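Local coordinates for BIFUNCTIONAL PROTEIN Proline utilization A (PutA) (Corynebacterium freiburgense, PDB 5UX5), which probably converts proline to glutamate in two successive oxidations, pairing an FAD-dependent proline dehydrogenase with an NAD-dependent aldehyde dehydrogenase in one chain, at residues A[270-275]-A[330-335]; A[467-472]-A[559-564]; A[963-968]-A[1060-1065]; A[751-756]-A[801-806]; A[536-541]-A[627-632]. One frame throughout, in Å; residues are numbered along the deposited sequence.

Contact 1 of 5, residues A[270-275]-A[330-335]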
# COMPACT_ATOMS: atom_id res chain seq x y z
N ASP A 270 -14.39 -20.41 0.29
CA ASP A 270 -14.18 -20.94 1.63
C ASP A 270 -15.32 -20.59 2.59
O ASP A 270 -15.25 -20.95 3.77
CB ASP A 270 -12.82 -20.47 2.17
CG ASP A 270 -12.57 -18.98 1.95
OD1 ASP A 270 -13.04 -18.42 0.94
OD2 ASP A 270 -11.89 -18.37 2.79
N SER A 271 -16.37 -19.90 2.13
CA SER A 271 -17.54 -19.73 2.96
C SER A 271 -18.37 -21.00 3.05
O SER A 271 -19.17 -21.14 3.97
CB SER A 271 -18.41 -18.56 2.47
OG SER A 271 -19.17 -18.91 1.33
N PHE A 272 -18.18 -21.94 2.13
CA PHE A 272 -18.79 -23.25 2.32
C PHE A 272 -18.18 -23.95 3.53
O PHE A 272 -18.88 -24.62 4.28
CB PHE A 272 -18.67 -24.10 1.05
CG PHE A 272 -19.21 -25.50 1.22
CD1 PHE A 272 -20.54 -25.70 1.58
CD2 PHE A 272 -18.40 -26.60 1.04
CE1 PHE A 272 -21.04 -26.98 1.75
CE2 PHE A 272 -18.89 -27.88 1.21
CZ PHE A 272 -20.21 -28.07 1.57
N GLN A 273 -16.87 -23.80 3.73
CA GLN A 273 -16.28 -24.36 4.94
C GLN A 273 -16.75 -23.60 6.17
O GLN A 273 -17.01 -24.21 7.21
CB GLN A 273 -14.76 -24.35 4.82
CG GLN A 273 -14.29 -25.23 3.71
CD GLN A 273 -12.84 -25.03 3.35
OE1 GLN A 273 -12.24 -24.00 3.65
NE2 GLN A 273 -12.25 -26.06 2.74
N ALA A 274 -16.88 -22.28 6.07
CA ALA A 274 -17.42 -21.50 7.18
C ALA A 274 -18.82 -21.97 7.56
O ALA A 274 -19.17 -22.04 8.74
CB ALA A 274 -17.43 -20.01 6.82
N LEU A 275 -19.65 -22.29 6.56
CA LEU A 275 -21.00 -22.74 6.84
C LEU A 275 -20.99 -24.06 7.59
O LEU A 275 -21.71 -24.22 8.57
CB LEU A 275 -21.79 -22.88 5.54
CG LEU A 275 -23.20 -23.44 5.67
CD1 LEU A 275 -24.02 -22.49 6.50
CD2 LEU A 275 -23.87 -23.73 4.32
N PHE A 330 -23.92 -20.54 -4.17
CA PHE A 330 -25.14 -20.10 -3.51
C PHE A 330 -26.12 -21.26 -3.40
O PHE A 330 -26.73 -21.48 -2.35
CB PHE A 330 -25.73 -18.92 -4.27
CG PHE A 330 -26.69 -18.07 -3.48
CD1 PHE A 330 -26.22 -17.07 -2.65
CD2 PHE A 330 -28.06 -18.25 -3.58
CE1 PHE A 330 -27.12 -16.26 -1.94
CE2 PHE A 330 -28.95 -17.46 -2.88
CZ PHE A 330 -28.48 -16.46 -2.07
N LEU A 331 -26.26 -22.05 -4.47
CA LEU A 331 -27.13 -23.21 -4.41
C LEU A 331 -26.54 -24.31 -3.53
O LEU A 331 -27.28 -25.02 -2.85
CB LEU A 331 -27.40 -23.74 -5.81
CG LEU A 331 -28.15 -22.83 -6.78
CD1 LEU A 331 -27.98 -23.36 -8.18
CD2 LEU A 331 -29.60 -22.86 -6.48
N ARG A 332 -25.21 -24.48 -3.53
CA ARG A 332 -24.62 -25.51 -2.68
C ARG A 332 -24.84 -25.19 -1.20
O ARG A 332 -25.19 -26.08 -0.41
CB ARG A 332 -23.13 -25.70 -2.96
CG ARG A 332 -22.48 -26.74 -2.04
CD ARG A 332 -21.01 -27.03 -2.40
NE ARG A 332 -20.22 -25.80 -2.43
CZ ARG A 332 -18.90 -25.72 -2.62
NH1 ARG A 332 -18.18 -26.80 -2.81
NH2 ARG A 332 -18.31 -24.54 -2.64
N MET A 333 -24.64 -23.94 -0.81
CA MET A 333 -24.79 -23.61 0.60
C MET A 333 -26.24 -23.73 1.05
O MET A 333 -26.52 -24.22 2.15
CB MET A 333 -24.23 -22.23 0.90
CG MET A 333 -22.74 -22.13 0.60
SD MET A 333 -21.92 -20.80 1.50
CE MET A 333 -22.82 -19.41 0.92
N MET A 334 -27.16 -23.29 0.20
CA MET A 334 -28.58 -23.47 0.46
C MET A 334 -28.92 -24.94 0.64
O MET A 334 -29.53 -25.35 1.63
CB MET A 334 -29.34 -22.86 -0.71
CG MET A 334 -30.79 -22.85 -0.67
SD MET A 334 -31.22 -22.15 -2.26
CE MET A 334 -30.71 -23.49 -3.29
N ASP A 335 -28.48 -25.76 -0.32
CA ASP A 335 -28.71 -27.20 -0.31
C ASP A 335 -28.28 -27.83 1.00
O ASP A 335 -28.98 -28.68 1.56
CB ASP A 335 -27.90 -27.78 -1.47
CG ASP A 335 -28.42 -29.10 -1.96
OD1 ASP A 335 -28.70 -30.00 -1.13
OD2 ASP A 335 -28.51 -29.22 -3.20
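F272 and M333, their CA atoms 6.3 Å apart, mark the nearest backbone approach of two almost parallel helical segments: the axes of 271-275 and 330-335 come within 10.4 Å at 8° to each other, a distance bridged by side chains. R332 lays its guanidinium flat on one face of the F272 ring, the planes again only 8° apart. This is an off-centre cation-pi contact, because R332 CZ is 4.2 Å from the F272 ring centroid but displaced toward the rim. The more central place belongs to R332 CD, 4.0 Å from the same centroid and nearly on the ring normal, which makes a CH-pi contact. Beyond CD the arginine bends (chi3 55°), carrying NH2 back toward F272 CB. Hydrogen bonds from R332 NH2 to N329 OD1 and A455 O help to fix the group in this orientation. M333 enters at the ring edge, its CG 4.3 Å from F272 CD1, while its sulfur lies beside the hydroxyl of S271, which is hydrogen-bonded to the carbonyl oxygens of Q265 and L268. Further along, L275 CD2 packs 3.8 Å from M333 CB. The two helices, 271-287 and 323-337, are outer helices of the proline dehydrogenase TIM barrel. Barrel strand 293-298 receives L275 through I295 and M333 through L297, Y12 meets F272 edge-to-face, and M334 packs on the next helix, 354-367.

Contact 2 of 5, residues A[467-472]-A[559-564]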
# COMPACT_ATOMS: atom_id res chain seq x y z
N PHE A 467 5.94 -10.81 -10.84
CA PHE A 467 7.34 -10.42 -10.71
C PHE A 467 7.68 -9.95 -9.29
O PHE A 467 8.65 -10.42 -8.69
CB PHE A 467 7.72 -9.33 -11.69
CG PHE A 467 9.08 -8.81 -11.43
CD1 PHE A 467 10.19 -9.53 -11.84
CD2 PHE A 467 9.26 -7.66 -10.67
CE1 PHE A 467 11.45 -9.09 -11.57
CE2 PHE A 467 10.53 -7.21 -10.38
CZ PHE A 467 11.63 -7.93 -10.83
N ASN A 468 6.94 -8.97 -8.76
CA ASN A 468 7.17 -8.53 -7.39
C ASN A 468 6.79 -9.62 -6.40
O ASN A 468 5.76 -10.28 -6.56
CB ASN A 468 6.37 -7.27 -7.09
CG ASN A 468 6.85 -6.10 -7.88
OD1 ASN A 468 6.29 -5.75 -8.93
ND2 ASN A 468 7.95 -5.50 -7.41
N ALA A 469 7.66 -9.84 -5.42
CA ALA A 469 7.37 -10.80 -4.35
C ALA A 469 6.12 -10.39 -3.57
O ALA A 469 5.95 -9.21 -3.24
CB ALA A 469 8.56 -10.90 -3.41
N SER A 470 5.24 -11.35 -3.26
CA SER A 470 3.98 -10.99 -2.61
C SER A 470 4.13 -10.98 -1.09
O SER A 470 4.84 -11.81 -0.51
CB SER A 470 2.84 -11.93 -2.99
OG SER A 470 3.16 -13.28 -2.74
N ASP A 471 3.45 -10.03 -0.46
CA ASP A 471 3.50 -9.87 0.99
C ASP A 471 2.77 -10.99 1.71
O ASP A 471 1.96 -11.73 1.13
CB ASP A 471 2.84 -8.55 1.41
CG ASP A 471 3.61 -7.36 0.95
OD1 ASP A 471 4.77 -7.55 0.57
OD2 ASP A 471 3.07 -6.23 0.99
N SER A 472 3.02 -11.07 3.01
CA SER A 472 2.31 -12.01 3.87
C SER A 472 0.84 -11.62 3.97
O SER A 472 0.51 -10.44 4.07
CB SER A 472 2.99 -12.05 5.23
OG SER A 472 4.36 -12.40 5.11
N GLU A 559 10.54 -6.00 -0.47
CA GLU A 559 11.41 -5.09 -1.19
C GLU A 559 12.81 -5.67 -1.31
O GLU A 559 13.45 -5.59 -2.38
CB GLU A 559 11.42 -3.71 -0.51
CG GLU A 559 11.90 -2.54 -1.40
CD GLU A 559 11.84 -1.17 -0.71
OE1 GLU A 559 11.83 -1.13 0.52
OE2 GLU A 559 11.78 -0.11 -1.38
N ALA A 560 13.32 -6.28 -0.23
CA ALA A 560 14.66 -6.83 -0.29
C ALA A 560 14.73 -8.00 -1.27
O ALA A 560 15.73 -8.18 -1.96
CB ALA A 560 15.12 -7.26 1.11
N ILE A 561 13.68 -8.81 -1.33
CA ILE A 561 13.66 -9.88 -2.32
C ILE A 561 13.55 -9.29 -3.73
O ILE A 561 14.26 -9.72 -4.66
CB ILE A 561 12.55 -10.88 -1.97
CG1 ILE A 561 12.90 -11.52 -0.62
CG2 ILE A 561 12.46 -11.97 -3.03
CD1 ILE A 561 11.84 -12.37 0.03
N ASP A 562 12.67 -8.31 -3.92
CA ASP A 562 12.51 -7.70 -5.23
C ASP A 562 13.80 -7.07 -5.74
O ASP A 562 14.10 -7.15 -6.93
CB ASP A 562 11.38 -6.66 -5.21
CG ASP A 562 9.99 -7.28 -5.14
OD1 ASP A 562 9.85 -8.53 -5.19
OD2 ASP A 562 9.01 -6.50 -5.04
N PHE A 563 14.57 -6.41 -4.86
CA PHE A 563 15.83 -5.82 -5.33
C PHE A 563 16.73 -6.89 -5.95
O PHE A 563 17.36 -6.65 -6.99
CB PHE A 563 16.57 -5.09 -4.21
CG PHE A 563 16.02 -3.72 -3.90
CD1 PHE A 563 15.67 -2.84 -4.91
CD2 PHE A 563 15.83 -3.32 -2.57
CE1 PHE A 563 15.15 -1.55 -4.60
CE2 PHE A 563 15.30 -2.05 -2.25
CZ PHE A 563 14.95 -1.17 -3.26
N ALA A 564 16.83 -8.06 -5.33
CA ALA A 564 17.69 -9.11 -5.88
C ALA A 564 17.22 -9.54 -7.27
O ALA A 564 18.03 -9.66 -8.19
CB ALA A 564 17.73 -10.31 -4.94
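N468 and A469 bring two N-H donors to the carboxylate of D562, one for each oxygen. The backbone N of A469 gives a nearly straight bond (172°) to the syn lone pair of D562 OD1, with 2.6 Å between the two atoms. The side-chain amide of N468 supplies the other: its ND2 is 2.8 Å from D562 OD2, and the bond is equally straight. That oxygen lies in the plane of the N468 amide, whereas the donor itself stands well above the carboxylate plane, 63° out of it, and the amide and carboxylate planes are 62° apart. N468 ND2 also reaches the carbonyl oxygen of V882, while N468 O is bonded locally to T466 OG1. Next to the polar pair, A469 CB rests 4.1 Å from I561 CG2, a small apolar patch. Farther along the loop, D471 OD1 is paired with S558 OG and S472 OG with D554 OD1, continuing the attachment along helix 550-574. The carboxylate of D562 is buried, and its two partners here are uncharged N-H groups; these would be expected to help stabilise an ionised aspartate that holds an irregular loop against a helix of the aldehyde dehydrogenase part.

Contact 3 of 5, residues A[963-968]-A[1060-1065]; sequences RCESNV and AVSTTN
S966 and T1063 form an antiparallel hydrogen-bonded pair, the nitrogen of each 2.9 Å from the carbonyl oxygen of the other. V968 and V1061 repeat this reciprocal pairing two residues on, with the axes of 965-968 and 1060-1064 4.7 Å apart and 172° between their directions. The non-hydrogen-bonded pairs between and beyond them, N967 with S1062 and E965 with T1064, place their side chains on the opposite face from S966, T1063, V968 and V1061. On the latter face the valines pack at 4.4 Å, CB of V968 to CB of V1061. On the other, S1062 OG, carried anti to its own nitrogen (chi1 178°), donates to N967 OD1 over 2.7 Å. The same amide turns its ND2 to the anti lone pair of E965 OE1, 3.0 Å away and in the amide plane. N1065 closes the strand end, its N bonding to C964 O and its ND2 to R963 O at 3.0 Å; both donors lie above their carbonyl planes.

A second shell fixes these groups. R875 makes a salt bridge with E965 OE2, Q885 NE2 adds a bond to N967 OD1, and T1064 OG1 reaches the carbonyl of N874. Both carboxylate oxygens of E311, from helix 303-313, accept the backbone N-H groups of R963 and C964. The arrangement is an antiparallel strand pair within a larger mixed sheet, in which 1056-1064 runs between 965-980 (antiparallel) and 870-873 (parallel) and so connects the C-terminal region to the aldehyde dehydrogenase part.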
# COMPACT_ATOMS: atom_id res chain seq x y z
N ARG A 963 -4.13 -3.16 -13.67
CA ARG A 963 -5.40 -2.52 -14.02
C ARG A 963 -5.73 -1.35 -13.08
O ARG A 963 -6.01 -0.24 -13.54
CB ARG A 963 -6.53 -3.55 -14.02
CG ARG A 963 -6.81 -4.20 -15.40
CD ARG A 963 -7.46 -5.62 -15.31
NE ARG A 963 -6.51 -6.63 -14.84
CZ ARG A 963 -6.57 -7.27 -13.67
NH1 ARG A 963 -5.63 -8.17 -13.35
NH2 ARG A 963 -7.56 -7.02 -12.80
N CYS A 964 -5.62 -1.55 -11.77
CA CYS A 964 -6.18 -0.58 -10.83
C CYS A 964 -5.25 0.60 -10.54
O CYS A 964 -5.68 1.56 -9.89
CB CYS A 964 -6.50 -1.27 -9.51
SG CYS A 964 -5.00 -1.86 -8.70
N GLU A 965 -4.01 0.56 -10.98
CA GLU A 965 -3.06 1.60 -10.63
C GLU A 965 -2.11 1.83 -11.80
O GLU A 965 -1.38 0.92 -12.20
CB GLU A 965 -2.30 1.22 -9.37
CG GLU A 965 -1.33 2.24 -8.88
CD GLU A 965 -0.73 1.83 -7.57
OE1 GLU A 965 0.24 1.03 -7.56
OE2 GLU A 965 -1.27 2.29 -6.52
N SER A 966 -2.11 3.04 -12.33
CA SER A 966 -1.14 3.46 -13.35
C SER A 966 0.19 3.77 -12.68
O SER A 966 0.25 4.60 -11.77
CB SER A 966 -1.66 4.67 -14.10
OG SER A 966 -0.64 5.17 -14.93
N ASN A 967 1.26 3.11 -13.11
CA ASN A 967 2.59 3.34 -12.55
C ASN A 967 3.56 3.68 -13.68
O ASN A 967 4.04 2.78 -14.38
CB ASN A 967 3.03 2.14 -11.72
CG ASN A 967 2.19 1.98 -10.44
OD1 ASN A 967 2.30 2.79 -9.52
ND2 ASN A 967 1.37 0.93 -10.38
N VAL A 968 3.88 4.98 -13.81
CA VAL A 968 4.61 5.55 -14.95
C VAL A 968 6.06 5.89 -14.57
O VAL A 968 6.32 6.45 -13.50
CB VAL A 968 3.88 6.79 -15.48
CG1 VAL A 968 4.71 7.57 -16.43
CG2 VAL A 968 2.59 6.36 -16.17
N ALA A 1060 8.82 8.91 -11.11
CA ALA A 1060 7.74 7.93 -11.07
C ALA A 1060 6.43 8.61 -10.72
O ALA A 1060 6.37 9.34 -9.72
CB ALA A 1060 8.04 6.84 -10.05
N VAL A 1061 5.39 8.40 -11.53
CA VAL A 1061 4.06 8.96 -11.28
C VAL A 1061 3.09 7.81 -11.12
O VAL A 1061 2.78 7.11 -12.10
CB VAL A 1061 3.60 9.91 -12.39
CG1 VAL A 1061 2.34 10.64 -11.95
CG2 VAL A 1061 4.70 10.89 -12.77
N SER A 1062 2.55 7.65 -9.91
CA SER A 1062 1.66 6.56 -9.56
C SER A 1062 0.28 7.13 -9.29
O SER A 1062 0.14 7.98 -8.41
CB SER A 1062 2.18 5.81 -8.33
OG SER A 1062 1.28 4.79 -7.98
N THR A 1063 -0.72 6.67 -10.06
CA THR A 1063 -2.10 7.19 -10.02
C THR A 1063 -3.12 6.06 -9.84
O THR A 1063 -3.16 5.12 -10.64
CB THR A 1063 -2.47 7.94 -11.30
OG1 THR A 1063 -1.53 8.99 -11.56
CG2 THR A 1063 -3.88 8.50 -11.20
N THR A 1064 -3.95 6.18 -8.81
CA THR A 1064 -5.07 5.27 -8.66
C THR A 1064 -5.97 5.40 -9.88
O THR A 1064 -6.22 6.50 -10.35
CB THR A 1064 -5.83 5.57 -7.35
OG1 THR A 1064 -4.90 5.45 -6.27
CG2 THR A 1064 -6.96 4.56 -7.09
N ASN A 1065 -6.40 4.25 -10.43
CA ASN A 1065 -7.16 4.23 -11.67
C ASN A 1065 -8.65 4.06 -11.47
O ASN A 1065 -9.43 4.36 -12.39
CB ASN A 1065 -6.70 3.06 -12.55
CG ASN A 1065 -5.56 3.42 -13.43
OD1 ASN A 1065 -5.41 4.57 -13.84
ND2 ASN A 1065 -4.72 2.43 -13.73

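Contact 4 of 5, residues A[751-756]-A[801-806]; sequences LRVGYG and WSPGIR
W801 meets V753 through its backbone, its carbonyl oxygen lying 3.7 Å from V753 CG1, while its indole, the flat group here, faces elsewhere. The indole is carried on a bond from CA that points away from 751-756, and packs against P770 and the L778 and T779 side chains of helix 772-779. The puckered ring of P803 is touched instead at neighbouring atoms: V753 CG2 is 3.9 Å from P803 CD, and L751 CD1 is 4.2 Å from P803 CG. Both branches of V753 are therefore used. With CG1 anti to the backbone nitrogen (chi1 -179°), that methyl faces the W801 carbonyl while CG2 is left to touch P803 and the CA of S802, 3.8 Å away. V753 and P803 run side by side, pointing opposite ways. The backbones stay apart, 6.2 Å between the CA atoms of V753 and S802, and the contact is apolar, burying a modest 163 Å². The hydroxyl of S802 is engaged outside it, by the N-H of E792. Around the patch, F718 of helix 706-718 touches both L751 and P803, M763 does the same from a loop, and T748 of helix 740-750 packs on P803, just where the chain enters strand 804-807.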
# COMPACT_ATOMS: atom_id res chain seq x y z
N LEU A 751 -4.94 5.71 16.50
CA LEU A 751 -3.75 4.87 16.38
C LEU A 751 -3.30 4.32 17.73
O LEU A 751 -3.19 5.06 18.71
CB LEU A 751 -2.62 5.66 15.75
CG LEU A 751 -2.77 5.97 14.27
CD1 LEU A 751 -1.81 7.07 13.90
CD2 LEU A 751 -2.51 4.70 13.47
N ARG A 752 -2.96 3.03 17.75
CA ARG A 752 -2.48 2.36 18.96
C ARG A 752 -0.96 2.48 19.00
O ARG A 752 -0.26 1.90 18.16
CB ARG A 752 -2.87 0.88 18.99
CG ARG A 752 -4.35 0.53 18.88
CD ARG A 752 -5.30 1.27 19.81
NE ARG A 752 -6.68 1.03 19.38
CZ ARG A 752 -7.70 1.84 19.62
NH1 ARG A 752 -7.53 2.99 20.30
NH2 ARG A 752 -8.92 1.51 19.16
N VAL A 753 -0.44 3.24 19.96
CA VAL A 753 1.00 3.45 20.11
C VAL A 753 1.56 2.36 21.01
O VAL A 753 1.01 2.10 22.09
CB VAL A 753 1.29 4.85 20.67
CG1 VAL A 753 2.78 5.08 20.79
CG2 VAL A 753 0.67 5.92 19.81
N GLY A 754 2.65 1.75 20.59
CA GLY A 754 3.30 0.69 21.35
C GLY A 754 4.50 0.17 20.59
O GLY A 754 4.81 0.63 19.49
N TYR A 755 5.17 -0.81 21.19
CA TYR A 755 6.36 -1.40 20.58
C TYR A 755 5.99 -2.20 19.33
O TYR A 755 4.88 -2.72 19.21
CB TYR A 755 7.10 -2.31 21.57
CG TYR A 755 7.72 -1.54 22.71
CD1 TYR A 755 8.82 -0.72 22.50
CD2 TYR A 755 7.15 -1.58 23.99
CE1 TYR A 755 9.36 0.02 23.54
CE2 TYR A 755 7.69 -0.85 25.02
CZ TYR A 755 8.78 -0.05 24.79
OH TYR A 755 9.32 0.68 25.83
N GLY A 756 6.94 -2.30 18.41
CA GLY A 756 6.67 -3.01 17.17
C GLY A 756 6.41 -4.49 17.35
O GLY A 756 5.73 -5.09 16.53
N TRP A 801 6.01 7.77 21.63
CA TRP A 801 5.36 9.08 21.54
C TRP A 801 4.05 8.95 20.77
O TRP A 801 4.04 8.37 19.67
CB TRP A 801 6.24 10.12 20.85
CG TRP A 801 7.29 10.66 21.72
CD1 TRP A 801 8.47 10.07 22.06
CD2 TRP A 801 7.28 11.93 22.41
NE1 TRP A 801 9.19 10.88 22.91
CE2 TRP A 801 8.48 12.03 23.14
CE3 TRP A 801 6.36 12.99 22.47
CZ2 TRP A 801 8.79 13.14 23.91
CZ3 TRP A 801 6.68 14.10 23.25
CH2 TRP A 801 7.88 14.16 23.95
N SER A 802 2.98 9.51 21.32
CA SER A 802 1.72 9.54 20.59
C SER A 802 1.83 10.57 19.46
O SER A 802 2.66 11.48 19.52
CB SER A 802 0.56 9.87 21.55
OG SER A 802 0.14 11.23 21.54
N PRO A 803 1.04 10.43 18.39
CA PRO A 803 1.19 11.34 17.25
C PRO A 803 0.61 12.70 17.55
O PRO A 803 -0.27 12.84 18.41
CB PRO A 803 0.39 10.66 16.14
CG PRO A 803 -0.65 9.83 16.90
CD PRO A 803 -0.02 9.42 18.19
N GLY A 804 1.06 13.71 16.79
CA GLY A 804 0.53 15.05 16.92
C GLY A 804 0.22 15.67 15.57
O GLY A 804 0.70 15.22 14.55
N ILE A 805 -0.60 16.71 15.58
CA ILE A 805 -0.96 17.44 14.36
C ILE A 805 -0.94 18.94 14.66
O ILE A 805 -1.72 19.43 15.49
CB ILE A 805 -2.34 17.01 13.83
CG1 ILE A 805 -2.36 15.52 13.50
CG2 ILE A 805 -2.79 17.86 12.65
CD1 ILE A 805 -3.71 15.03 13.15
N ARG A 806 -0.01 19.67 14.01
CA ARG A 806 0.01 21.14 14.00
C ARG A 806 -0.91 21.70 12.93
O ARG A 806 -0.94 21.21 11.79
CB ARG A 806 1.39 21.67 13.68
CG ARG A 806 2.44 21.19 14.52
CD ARG A 806 3.73 21.73 14.00
NE ARG A 806 4.75 21.25 14.90
CZ ARG A 806 5.60 22.03 15.54
NH1 ARG A 806 5.55 23.35 15.35
NH2 ARG A 806 6.48 21.48 16.36

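Contact 5 of 5, residues A[536-541]-A[627-632]; sequences QDLLGV and AEVALT
V541 and V629 point their branched ends at each other, V541 CB and V629 CG2 being 4.0 Å apart. V629 is the hub of the contact, and its two methyls divide the work. CG2 faces V541, while CG1, set anti to the backbone nitrogen (chi1 176°), reaches L538 CD2 at 3.8 Å and comes near D537, whose CB is 4.1 Å away. L538 behaves differently from V541: it lies beside V629, the two pointing opposite ways, and its CD2 goes on to A630, 4.2 Å from that residue's CB. V541 has CG1 between its own nitrogen and carbonyl carbon (chi1 73°), which lets this methyl also approach V629 CB. Behind the hub, the V629 carbonyl accepts T632 OG1 at 2.8 Å as well as T632 N, an intrahelical bond that ties down the threonine hydroxyl. The axes of segments 536-541 and 627-632 are antiparallel, 174° between directions and 9.6 Å at closest approach, and P489 and P491 from a preceding loop touch V541 and V629. Helix 624-636 is the connection between the parallel strands 614-618 and 644-646, a beta-alpha-beta crossover of the Rossmann-type NAD-binding fold of aldehyde dehydrogenases; helix 535-544, earlier in the chain, packs against it.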
# COMPACT_ATOMS: atom_id res chain seq x y z
N GLN A 536 10.50 -15.00 8.16
CA GLN A 536 10.06 -14.92 9.54
C GLN A 536 11.19 -14.61 10.50
O GLN A 536 10.98 -13.90 11.49
CB GLN A 536 9.32 -16.19 9.94
CG GLN A 536 7.85 -16.04 9.67
CD GLN A 536 7.25 -17.24 9.01
OE1 GLN A 536 7.10 -18.32 9.62
NE2 GLN A 536 6.90 -17.08 7.73
N ASP A 537 12.39 -15.11 10.22
CA ASP A 537 13.55 -14.67 10.99
C ASP A 537 13.77 -13.16 10.80
O ASP A 537 14.10 -12.45 11.76
CB ASP A 537 14.79 -15.46 10.59
CG ASP A 537 14.68 -16.92 10.94
OD1 ASP A 537 14.82 -17.24 12.14
OD2 ASP A 537 14.47 -17.76 10.03
N LEU A 538 13.63 -12.65 9.56
CA LEU A 538 13.82 -11.23 9.37
C LEU A 538 12.77 -10.45 10.14
O LEU A 538 13.09 -9.46 10.80
CB LEU A 538 13.81 -10.84 7.88
CG LEU A 538 14.97 -11.38 7.02
CD1 LEU A 538 14.77 -11.06 5.55
CD2 LEU A 538 16.30 -10.89 7.48
N LEU A 539 11.51 -10.90 10.09
CA LEU A 539 10.46 -10.22 10.85
C LEU A 539 10.77 -10.21 12.34
O LEU A 539 10.60 -9.19 13.02
CB LEU A 539 9.11 -10.89 10.56
CG LEU A 539 8.62 -10.67 9.12
CD1 LEU A 539 7.28 -11.33 8.84
CD2 LEU A 539 8.56 -9.19 8.78
N GLY A 540 11.24 -11.34 12.86
CA GLY A 540 11.63 -11.40 14.26
C GLY A 540 12.62 -10.33 14.65
O GLY A 540 12.45 -9.65 15.66
N VAL A 541 13.70 -10.18 13.87
CA VAL A 541 14.72 -9.20 14.28
C VAL A 541 14.26 -7.77 13.98
O VAL A 541 14.61 -6.84 14.72
CB VAL A 541 16.09 -9.48 13.64
CG1 VAL A 541 16.09 -9.14 12.14
CG2 VAL A 541 17.18 -8.72 14.42
N ALA A 627 21.33 -6.57 9.99
CA ALA A 627 22.30 -6.93 8.97
C ALA A 627 22.80 -8.35 9.15
O ALA A 627 22.98 -9.08 8.16
CB ALA A 627 23.48 -5.96 9.01
N GLU A 628 23.03 -8.77 10.40
CA GLU A 628 23.56 -10.11 10.60
C GLU A 628 22.56 -11.18 10.17
O GLU A 628 22.92 -12.14 9.48
CB GLU A 628 23.96 -10.31 12.05
CG GLU A 628 25.21 -9.57 12.49
CD GLU A 628 26.47 -10.17 11.91
OE1 GLU A 628 26.39 -11.33 11.44
OE2 GLU A 628 27.53 -9.50 11.93
N VAL A 629 21.28 -11.02 10.54
CA VAL A 629 20.27 -12.00 10.16
C VAL A 629 20.13 -12.04 8.64
O VAL A 629 20.06 -13.11 8.04
CB VAL A 629 18.93 -11.73 10.87
CG1 VAL A 629 17.84 -12.68 10.40
CG2 VAL A 629 19.10 -11.83 12.37
N ALA A 630 20.09 -10.86 8.00
CA ALA A 630 20.04 -10.81 6.54
C ALA A 630 21.27 -11.46 5.91
O ALA A 630 21.15 -12.18 4.91
CB ALA A 630 19.94 -9.36 6.06
N LEU A 631 22.45 -11.27 6.51
CA LEU A 631 23.65 -11.82 5.90
C LEU A 631 23.59 -13.34 5.78
O LEU A 631 24.17 -13.90 4.83
CB LEU A 631 24.90 -11.42 6.70
CG LEU A 631 26.17 -11.63 5.86
CD1 LEU A 631 26.14 -10.63 4.72
CD2 LEU A 631 27.46 -11.52 6.68
N THR A 632 22.88 -14.02 6.69
CA THR A 632 22.86 -15.48 6.64
C THR A 632 22.17 -15.98 5.36
O THR A 632 22.51 -17.06 4.87
CB THR A 632 22.19 -16.10 7.89
OG1 THR A 632 20.79 -15.78 7.95
CG2 THR A 632 22.83 -15.60 9.14

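From the N terminus, contact 1 closes first, joining two helices of the proline dehydrogenase barrel before any other contact opens. Contact 2 then spans 467 to 564, and contact 5 opens at 536 inside that span and closes at 632, so these two cross. Consecutive helices 535-544 and 550-574 carry one segment of each, so the loop at 467-472 and helix 624-636 are held to neighbouring helices. Contact 4 closes a shorter loop, 751 to 806, joining the loop after helix 740-750 to the entry of strand 804-807. Contact 3 comes last, pairing strands 965-980 and 1056-1064; its centre is about 19 Å from that of contact 2 and about 37 Å from that of contact 1.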